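Local structure of MdbA (Actinomyces oris, 4Z7X) at residues A[96-99]-A[104-107]; A[110-115]-A[125-130]; A[115-120]-A[175-180]. The protein is a thiol-disulfide oxidoreductase of the thioredoxin superfamily that probably introduces disulfide bonds into exported proteins, including those of the sortase-assembled pilus pathway. All coordinates share one frame; numbering follows the deposited sequence.

Interaction 1. Residues A[96-99]-A[104-107]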
loop_
_atom_site.group_PDB
_atom_site.type_symbol
_atom_site.label_atom_id
_atom_site.label_comp_id
_atom_site.label_asym_id
_atom_site.label_seq_id
_atom_site.Cartn_x
_atom_site.Cartn_y
_atom_site.Cartn_z
ATOM N N PRO A 96 0.819 4.850 2.822
ATOM C CA PRO A 96 -0.574 4.995 3.228
ATOM C C PRO A 96 -0.832 6.369 3.822
ATOM O O PRO A 96 0.041 6.945 4.440
ATOM C CB PRO A 96 -0.717 3.925 4.313
ATOM C CG PRO A 96 0.628 3.919 4.964
ATOM C CD PRO A 96 1.604 4.142 3.840
ATOM N N CYS A 97 -2.041 6.866 3.629
ATOM C CA CYS A 97 -2.539 8.009 4.375
ATOM C C CYS A 97 -4.037 7.946 4.612
ATOM O O CYS A 97 -4.707 7.035 4.164
ATOM C CB CYS A 97 -2.126 9.306 3.661
ATOM S SG CYS A 97 -3.042 9.605 2.142
ATOM N N LYS A 98 -4.545 8.918 5.352
ATOM C CA LYS A 98 -5.956 9.015 5.673
ATOM C C LYS A 98 -6.483 10.374 5.200
ATOM O O LYS A 98 -7.207 11.071 5.929
ATOM C CB LYS A 98 -6.140 8.802 7.184
ATOM C CG LYS A 98 -7.573 8.604 7.671
ATOM C CD LYS A 98 -7.622 8.120 9.131
ATOM C CE LYS A 98 -9.016 8.206 9.716
ATOM N NZ LYS A 98 -9.095 7.873 11.164
ATOM N N LEU A 99 -6.147 10.737 3.969
ATOM C CA LEU A 99 -6.523 12.042 3.439
ATOM C C LEU A 99 -8.028 12.303 3.517
ATOM O O LEU A 99 -8.445 13.405 3.824
ATOM C CB LEU A 99 -6.046 12.127 1.987
ATOM C CG LEU A 99 -6.296 13.442 1.270
ATOM C CD1 LEU A 99 -5.540 14.575 1.969
ATOM C CD2 LEU A 99 -5.856 13.340 -0.164
ATOM N N TRP A 104 -12.951 3.919 8.020
ATOM C CA TRP A 104 -12.599 2.691 7.276
ATOM C C TRP A 104 -11.081 2.583 7.048
ATOM O O TRP A 104 -10.521 1.511 7.181
ATOM C CB TRP A 104 -13.325 2.629 5.933
ATOM C CG TRP A 104 -12.959 1.461 5.090
ATOM C CD1 TRP A 104 -12.409 1.498 3.842
ATOM C CD2 TRP A 104 -13.137 0.070 5.405
ATOM N NE1 TRP A 104 -12.243 0.239 3.347
ATOM C CE2 TRP A 104 -12.678 -0.667 4.281
ATOM C CE3 TRP A 104 -13.642 -0.631 6.515
ATOM C CZ2 TRP A 104 -12.687 -2.062 4.246
ATOM C CZ3 TRP A 104 -13.651 -2.037 6.466
ATOM C CH2 TRP A 104 -13.182 -2.724 5.345
ATOM N N THR A 105 -10.417 3.697 6.741
ATOM C CA THR A 105 -8.987 3.675 6.556
ATOM C C THR A 105 -8.257 3.190 7.798
ATOM O O THR A 105 -7.308 2.400 7.665
ATOM C CB THR A 105 -8.492 5.059 6.103
ATOM O OG1 THR A 105 -9.168 5.380 4.883
ATOM C CG2 THR A 105 -6.973 5.098 5.925
ATOM N N SER A 106 -8.678 3.640 8.990
ATOM C CA SER A 106 -8.056 3.147 10.210
ATOM C C SER A 106 -8.347 1.659 10.425
ATOM O O SER A 106 -7.507 0.932 10.927
ATOM C CB SER A 106 -8.500 3.936 11.445
ATOM O OG SER A 106 -7.984 5.271 11.405
ATOM N N VAL A 107 -9.561 1.228 10.104
ATOM C CA VAL A 107 -9.907 -0.186 10.252
ATOM C C VAL A 107 -8.967 -1.031 9.386
ATOM O O VAL A 107 -8.337 -1.995 9.875
ATOM C CB VAL A 107 -11.370 -0.439 9.917
ATOM C CG1 VAL A 107 -11.694 -1.924 9.974
ATOM C CG2 VAL A 107 -12.267 0.331 10.886
#
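C97 meets T105 through its backbone: the carbonyl oxygen of C97 lies 3.5 Å from the methyl CG2 of T105. Its side chain points away from helix 103-118 and packs against F188 and D185 of helix 178-190 and against T196. K98 then carries the larger share of the contact. Its CG stands anti to the backbone N (chi1 -169°) and the chain stays extended beyond it, a shape that carries the ammonium past T105 to the next residue of the helix. On the way, K98 CG passes T105 CG2 at 4.0 Å, the two side chains crossing obliquely. At the end of the chain K98 NZ donates a hydrogen bond of 2.8 Å to S106 OG, and the same nitrogen forms a salt bridge with E103 from the first turn of the helix. The lysine is therefore gripped by one neutral and one charged oxygen, while its backbone N is bound to D185. T105 divides its two branches: the methyl serves this contact, whereas OG1 is hydrogen-bonded to D64 and S66. The principle illustrated is how a loop leaving a central strand is fastened to the helix that follows it. Here the loop joins strand 91-96 of the thioredoxin sheet to helix 103-118, which opens the helices inserted between strands 91-96 and 198-201, as in DsbA-like oxidoreductases.

Interaction 2. Residues A[110-115]-A[125-130]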
loop_
_atom_site.group_PDB
_atom_site.type_symbol
_atom_site.label_atom_id
_atom_site.label_comp_id
_atom_site.label_asym_id
_atom_site.label_seq_id
_atom_site.Cartn_x
_atom_site.Cartn_y
_atom_site.Cartn_z
ATOM N N ASN A 110 -5.268 -0.946 10.603
ATOM C CA ASN A 110 -5.021 -1.798 11.744
ATOM C C ASN A 110 -4.919 -3.272 11.359
ATOM O O ASN A 110 -4.052 -3.982 11.850
ATOM C CB ASN A 110 -6.093 -1.553 12.813
ATOM C CG ASN A 110 -5.729 -0.380 13.693
ATOM O OD1 ASN A 110 -4.762 -0.480 14.422
ATOM N ND2 ASN A 110 -6.476 0.722 13.636
ATOM N N ALA A 111 -5.776 -3.733 10.444
ATOM C CA ALA A 111 -5.700 -5.117 9.995
ATOM C C ALA A 111 -4.422 -5.326 9.158
ATOM O O ALA A 111 -3.732 -6.324 9.318
ATOM C CB ALA A 111 -6.912 -5.493 9.163
HETATM N N MSE A 112 -4.093 -4.362 8.313
HETATM C CA MSE A 112 -2.861 -4.433 7.519
HETATM C C MSE A 112 -1.646 -4.467 8.408
HETATM O O MSE A 112 -0.677 -5.158 8.108
HETATM C CB MSE A 112 -2.760 -3.259 6.537
HETATM C CG MSE A 112 -1.460 -3.283 5.700
HETATM SE SE MSE A 112 -1.077 -5.011 4.764
HETATM C CE MSE A 112 -2.186 -4.582 3.209
ATOM N N GLY A 113 -1.663 -3.734 9.525
ATOM C CA GLY A 113 -0.524 -3.754 10.449
ATOM C C GLY A 113 -0.293 -5.152 11.006
ATOM O O GLY A 113 0.846 -5.622 11.109
ATOM N N VAL A 114 -1.380 -5.835 11.355
ATOM C CA VAL A 114 -1.264 -7.207 11.855
ATOM C C VAL A 114 -0.696 -8.109 10.753
ATOM O O VAL A 114 0.181 -8.922 10.997
ATOM C CB VAL A 114 -2.654 -7.745 12.290
ATOM C CG1 VAL A 114 -2.579 -9.229 12.629
ATOM C CG2 VAL A 114 -3.262 -6.961 13.458
ATOM N N VAL A 115 -1.197 -7.944 9.512
ATOM C CA VAL A 115 -0.686 -8.753 8.423
ATOM C C VAL A 115 0.822 -8.483 8.195
ATOM O O VAL A 115 1.610 -9.427 8.007
ATOM C CB VAL A 115 -1.537 -8.578 7.141
ATOM C CG1 VAL A 115 -0.893 -9.335 6.011
ATOM C CG2 VAL A 115 -2.919 -9.068 7.386
ATOM N N SER A 125 -1.130 -9.222 -1.343
ATOM C CA SER A 125 -2.419 -9.788 -1.719
ATOM C C SER A 125 -3.527 -9.239 -0.839
ATOM O O SER A 125 -4.652 -8.972 -1.287
ATOM C CB SER A 125 -2.375 -11.296 -1.591
ATOM O OG SER A 125 -1.542 -11.816 -2.572
ATOM N N PHE A 126 -3.209 -9.034 0.436
ATOM C CA PHE A 126 -4.217 -8.471 1.365
ATOM C C PHE A 126 -4.516 -7.020 1.016
ATOM O O PHE A 126 -5.655 -6.564 1.081
ATOM C CB PHE A 126 -3.764 -8.623 2.806
ATOM C CG PHE A 126 -4.799 -8.185 3.792
ATOM C CD1 PHE A 126 -6.003 -8.886 3.932
ATOM C CD2 PHE A 126 -4.583 -7.103 4.596
ATOM C CE1 PHE A 126 -6.950 -8.484 4.845
ATOM C CE2 PHE A 126 -5.551 -6.685 5.533
ATOM C CZ PHE A 126 -6.744 -7.362 5.628
ATOM N N HIS A 127 -3.477 -6.287 0.658
ATOM C CA HIS A 127 -3.652 -4.916 0.180
ATOM C C HIS A 127 -4.652 -4.866 -0.956
ATOM O O HIS A 127 -5.591 -4.077 -0.963
ATOM C CB HIS A 127 -2.287 -4.390 -0.292
ATOM C CG HIS A 127 -2.305 -3.016 -0.864
ATOM N ND1 HIS A 127 -2.380 -1.890 -0.087
ATOM C CD2 HIS A 127 -2.196 -2.591 -2.142
ATOM C CE1 HIS A 127 -2.340 -0.831 -0.862
ATOM N NE2 HIS A 127 -2.213 -1.231 -2.118
ATOM N N ASN A 128 -4.425 -5.721 -1.937
ATOM C CA ASN A 128 -5.367 -5.838 -3.046
ATOM C C ASN A 128 -6.767 -6.205 -2.589
ATOM O O ASN A 128 -7.776 -5.658 -3.104
ATOM C CB ASN A 128 -4.880 -6.869 -4.059
ATOM C CG ASN A 128 -5.861 -7.046 -5.186
ATOM O OD1 ASN A 128 -5.951 -6.188 -6.076
ATOM N ND2 ASN A 128 -6.623 -8.123 -5.160
ATOM N N ALA A 129 -6.855 -7.185 -1.695
ATOM C CA ALA A 129 -8.150 -7.646 -1.270
ATOM C C ALA A 129 -8.938 -6.580 -0.527
ATOM O O ALA A 129 -10.169 -6.510 -0.653
ATOM C CB ALA A 129 -8.015 -8.931 -0.465
ATOM N N ALA A 130 -8.247 -5.740 0.255
ATOM C CA ALA A 130 -8.921 -4.686 1.012
ATOM C C ALA A 130 -9.459 -3.653 0.045
ATOM O O ALA A 130 -10.551 -3.146 0.229
ATOM C CB ALA A 130 -7.964 -4.038 1.971
#
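The segments around M112 and H127 belong to helices 103-118 and 123-140, which run nearly antiparallel, their local axes 10.7 Å apart with 163° between their N-to-C directions. They form a helical hairpin within the helical insertion of this thioredoxin fold, as in DsbA-like proteins. At this spacing large side chains meet between the helices, F126 chief among them. With CG anti to the backbone N (chi1 -175°), its ring reaches across to a ridge made by A111 and V115, residues one turn apart. V115 CG2 sits over one face in a CH-pi contact, 4.1 Å from the centroid of the F126 ring and 23° off its normal. A111 CB instead approaches the rim near the ring plane, 4.0 Å from F126 CZ. In one of its two modelled conformers, selenomethionine M112 adds a Met-aromatic contact, its SE at the ring edge, 5.5 Å from the F126 centroid. Beyond the hairpin, F168 from helix 168-174 and L151 and A155 from helix 148-157 also pack on F126, making the phenyl a shared core element of several helices. H127 meets the M112 methyl with its backbone and CB; its imidazole ND1 is hydrogen-bonded to the hydroxyl of Y65. In that same M112 conformer alone, bends at chi2 and chi3 bring CE to 3.5 Å from H127 CB.

Interaction 3. Residues A[115-120]-A[175-180]. With 3CX ((2S)-3-(cyclohexylamino)-2-hydroxypropane-1-sulfonic acid), chain C.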
loop_
_atom_site.group_PDB
_atom_site.type_symbol
_atom_site.label_atom_id
_atom_site.label_comp_id
_atom_site.label_asym_id
_atom_site.label_seq_id
_atom_site.Cartn_x
_atom_site.Cartn_y
_atom_site.Cartn_z
ATOM N N VAL A 115 -1.197 -7.944 9.512
ATOM C CA VAL A 115 -0.686 -8.753 8.423
ATOM C C VAL A 115 0.822 -8.483 8.195
ATOM O O VAL A 115 1.610 -9.427 8.007
ATOM C CB VAL A 115 -1.537 -8.578 7.141
ATOM C CG1 VAL A 115 -0.893 -9.335 6.011
ATOM C CG2 VAL A 115 -2.919 -9.068 7.386
ATOM N N LEU A 116 1.208 -7.215 8.141
ATOM C CA LEU A 116 2.623 -6.903 7.975
ATOM C C LEU A 116 3.500 -7.524 9.032
ATOM O O LEU A 116 4.592 -8.015 8.750
ATOM C CB LEU A 116 2.840 -5.400 7.950
ATOM C CG LEU A 116 2.318 -4.704 6.684
ATOM C CD1 LEU A 116 2.321 -3.189 6.822
ATOM C CD2 LEU A 116 3.111 -5.088 5.426
ATOM N N ASP A 117 3.033 -7.475 10.264
ATOM C CA ASP A 117 3.812 -7.953 11.374
ATOM C C ASP A 117 3.794 -9.478 11.520
ATOM O O ASP A 117 4.778 -10.040 11.987
ATOM C CB ASP A 117 3.316 -7.336 12.691
ATOM C CG ASP A 117 3.872 -5.941 12.953
ATOM O OD1 ASP A 117 4.827 -5.517 12.256
ATOM O OD2 ASP A 117 3.394 -5.298 13.922
ATOM N N GLU A 118 2.691 -10.147 11.146
ATOM C CA GLU A 118 2.539 -11.563 11.429
ATOM C C GLU A 118 2.413 -12.476 10.206
ATOM O O GLU A 118 2.618 -13.693 10.310
ATOM C CB GLU A 118 1.344 -11.773 12.336
ATOM C CG GLU A 118 1.459 -11.006 13.643
ATOM C CD GLU A 118 1.028 -11.836 14.827
ATOM O OE1 GLU A 118 0.190 -12.746 14.652
ATOM O OE2 GLU A 118 1.547 -11.600 15.926
ATOM N N ALA A 119 2.042 -11.905 9.062
ATOM C CA ALA A 119 1.863 -12.683 7.830
ATOM C C ALA A 119 2.338 -11.868 6.611
ATOM O O ALA A 119 1.586 -11.660 5.653
ATOM C CB ALA A 119 0.421 -13.092 7.666
ATOM N N PRO A 120 3.584 -11.397 6.647
ATOM C CA PRO A 120 4.047 -10.496 5.580
ATOM C C PRO A 120 3.998 -11.134 4.180
ATOM O O PRO A 120 3.819 -10.421 3.203
ATOM C CB PRO A 120 5.483 -10.148 5.997
ATOM C CG PRO A 120 5.863 -11.266 6.953
ATOM C CD PRO A 120 4.580 -11.540 7.713
ATOM N N ASP A 175 -7.094 0.355 18.413
ATOM C CA ASP A 175 -6.331 1.199 17.479
ATOM C C ASP A 175 -4.839 0.957 17.686
ATOM O O ASP A 175 -4.055 1.900 17.842
ATOM C CB ASP A 175 -6.701 2.668 17.705
ATOM C CG ASP A 175 -6.324 3.595 16.570
ATOM O OD1 ASP A 175 -6.222 3.126 15.402
ATOM O OD2 ASP A 175 -6.211 4.848 16.840
ATOM N N LYS A 176 -4.445 -0.314 17.616
ATOM C CA LYS A 176 -3.081 -0.713 17.861
ATOM C C LYS A 176 -2.072 0.092 17.003
ATOM O O LYS A 176 -0.977 0.439 17.485
ATOM C CB LYS A 176 -2.886 -2.197 17.570
ATOM C CG LYS A 176 -1.462 -2.698 17.796
ATOM C CD LYS A 176 -1.370 -4.220 17.631
ATOM C CE LYS A 176 0.064 -4.716 17.810
ATOM N NZ LYS A 176 0.362 -4.606 19.266
ATOM N N TYR A 177 -2.437 0.316 15.745
ATOM C CA TYR A 177 -1.574 0.995 14.811
ATOM C C TYR A 177 -1.959 2.432 14.521
ATOM O O TYR A 177 -1.591 3.005 13.482
ATOM C CB TYR A 177 -1.390 0.173 13.497
ATOM C CG TYR A 177 -0.798 -1.215 13.733
ATOM C CD1 TYR A 177 0.570 -1.412 13.872
ATOM C CD2 TYR A 177 -1.612 -2.328 13.838
ATOM C CE1 TYR A 177 1.107 -2.665 14.094
ATOM C CE2 TYR A 177 -1.083 -3.595 14.049
ATOM C CZ TYR A 177 0.283 -3.767 14.182
ATOM O OH TYR A 177 0.828 -5.032 14.415
ATOM N N GLY A 178 -2.608 3.073 15.483
ATOM C CA GLY A 178 -2.956 4.484 15.313
ATOM C C GLY A 178 -1.784 5.369 15.059
ATOM O O GLY A 178 -1.920 6.350 14.363
ATOM N N LYS A 179 -0.625 5.038 15.642
ATOM C CA LYS A 179 0.582 5.830 15.371
ATOM C C LYS A 179 1.018 5.747 13.918
ATOM O O LYS A 179 1.541 6.713 13.335
ATOM C CB LYS A 179 1.769 5.405 16.252
ATOM C CG LYS A 179 1.636 5.864 17.688
ATOM C CD LYS A 179 2.784 5.322 18.553
ATOM C CE LYS A 179 4.173 5.701 18.077
ATOM N NZ LYS A 179 5.201 5.107 19.000
ATOM N N TRP A 180 0.777 4.604 13.317
ATOM C CA TRP A 180 1.132 4.429 11.907
ATOM C C TRP A 180 0.240 5.288 11.023
ATOM O O TRP A 180 0.697 5.922 10.083
ATOM C CB TRP A 180 0.961 2.959 11.515
ATOM C CG TRP A 180 1.381 2.616 10.122
ATOM C CD1 TRP A 180 2.322 3.223 9.375
ATOM C CD2 TRP A 180 0.845 1.569 9.323
ATOM N NE1 TRP A 180 2.441 2.598 8.146
ATOM C CE2 TRP A 180 1.549 1.566 8.102
ATOM C CE3 TRP A 180 -0.127 0.598 9.531
ATOM C CZ2 TRP A 180 1.267 0.680 7.080
ATOM C CZ3 TRP A 180 -0.414 -0.282 8.510
ATOM C CH2 TRP A 180 0.295 -0.262 7.319
HETATM O OAA 3CX C . 14.746 -9.228 -0.823
HETATM O OAB 3CX C . 13.847 -7.019 -1.704
HETATM O OAC 3CX C . 11.249 -6.165 -0.119
HETATM O OAD 3CX C . 14.883 -7.030 0.387
HETATM C CAE 3CX C . 5.973 -6.812 3.781
HETATM C CAF 3CX C . 6.929 -5.973 4.588
HETATM C CAG 3CX C . 6.569 -8.029 3.083
HETATM C CAH 3CX C . 8.217 -5.728 3.801
HETATM C CAI 3CX C . 7.853 -7.832 2.313
HETATM C CAJ 3CX C . 10.769 -7.421 1.812
HETATM C CAK 3CX C . 12.658 -8.118 0.348
HETATM N NAL 3CX C . 9.893 -6.295 2.189
HETATM C CAM 3CX C . 11.873 -6.917 0.897
HETATM C CAN 3CX C . 8.432 -6.456 2.482
HETATM S SAO 3CX C . 14.050 -7.796 -0.510
#
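D117 and Y177 make the polar half of this contact, L116 and W180 the apolar half, and a ligand adjoins the latter. In the polar half, Y177 OH donates a short hydrogen bond of 2.6 Å to D117 OD2. D117 CG lies anti to its own carbonyl carbon (chi1 -82°), which turns the carboxylate toward Y177. The donor reaches the anti side of that oxygen, 34° out of the carboxylate plane; carboxylate and phenol planes are turned 59° apart. The other oxygen, D117 OD1, accepts from the backbone N of K33. Y177 occupies the N-cap position of helix 178-190, just after a Schellman motif at D175. K176 CG rests over one face of its ring. The apolar half has L116 CD1 touching W180 CH2 at 3.6 Å, the side chains crossing at about a right angle, while W180 NE1 is hydrogen-bonded to the carbonyl of A39. The ligand contacts use the other leucine branch: L116 CD2 lies 3.7 Å from CAE of the cyclohexyl ring of the bound aminosulfonic acid, and P120 CB approaches CAG of that ring at 3.8 Å. Polar groups of the ligand bind T42, G44, E45 and G46. The chemistry implies a division of labour: the hydroxyl of the buried Y177 and a backbone N-H each engage one oxygen of D117, which would tend to stabilise its charged form, while L116, part of the pocket wall, sits between the W180 indole and the cyclohexyl ring.

Overall arrangement
Helix 103-118 runs through all three contacts and illustrates how one helix can organise a domain. Interaction 1 fixes its start to the loop after strand 91-96, interaction 2 pairs its middle with helix 123-140, and interaction 3 ties its end to the start of helix 178-190. The centres of interactions 2 and 3 are about 9 Å apart, and N110 links them: N110 OD1 lies 2.8 Å from Y177 N and N110 ND2 3.0 Å from D175 OD1. Interactions 1 and 3 meet where P96 CG packs 3.9 Å from W180 NE1. The ligand touches interaction 3, whereas C97 and H127 lie near the probable CxxC redox site.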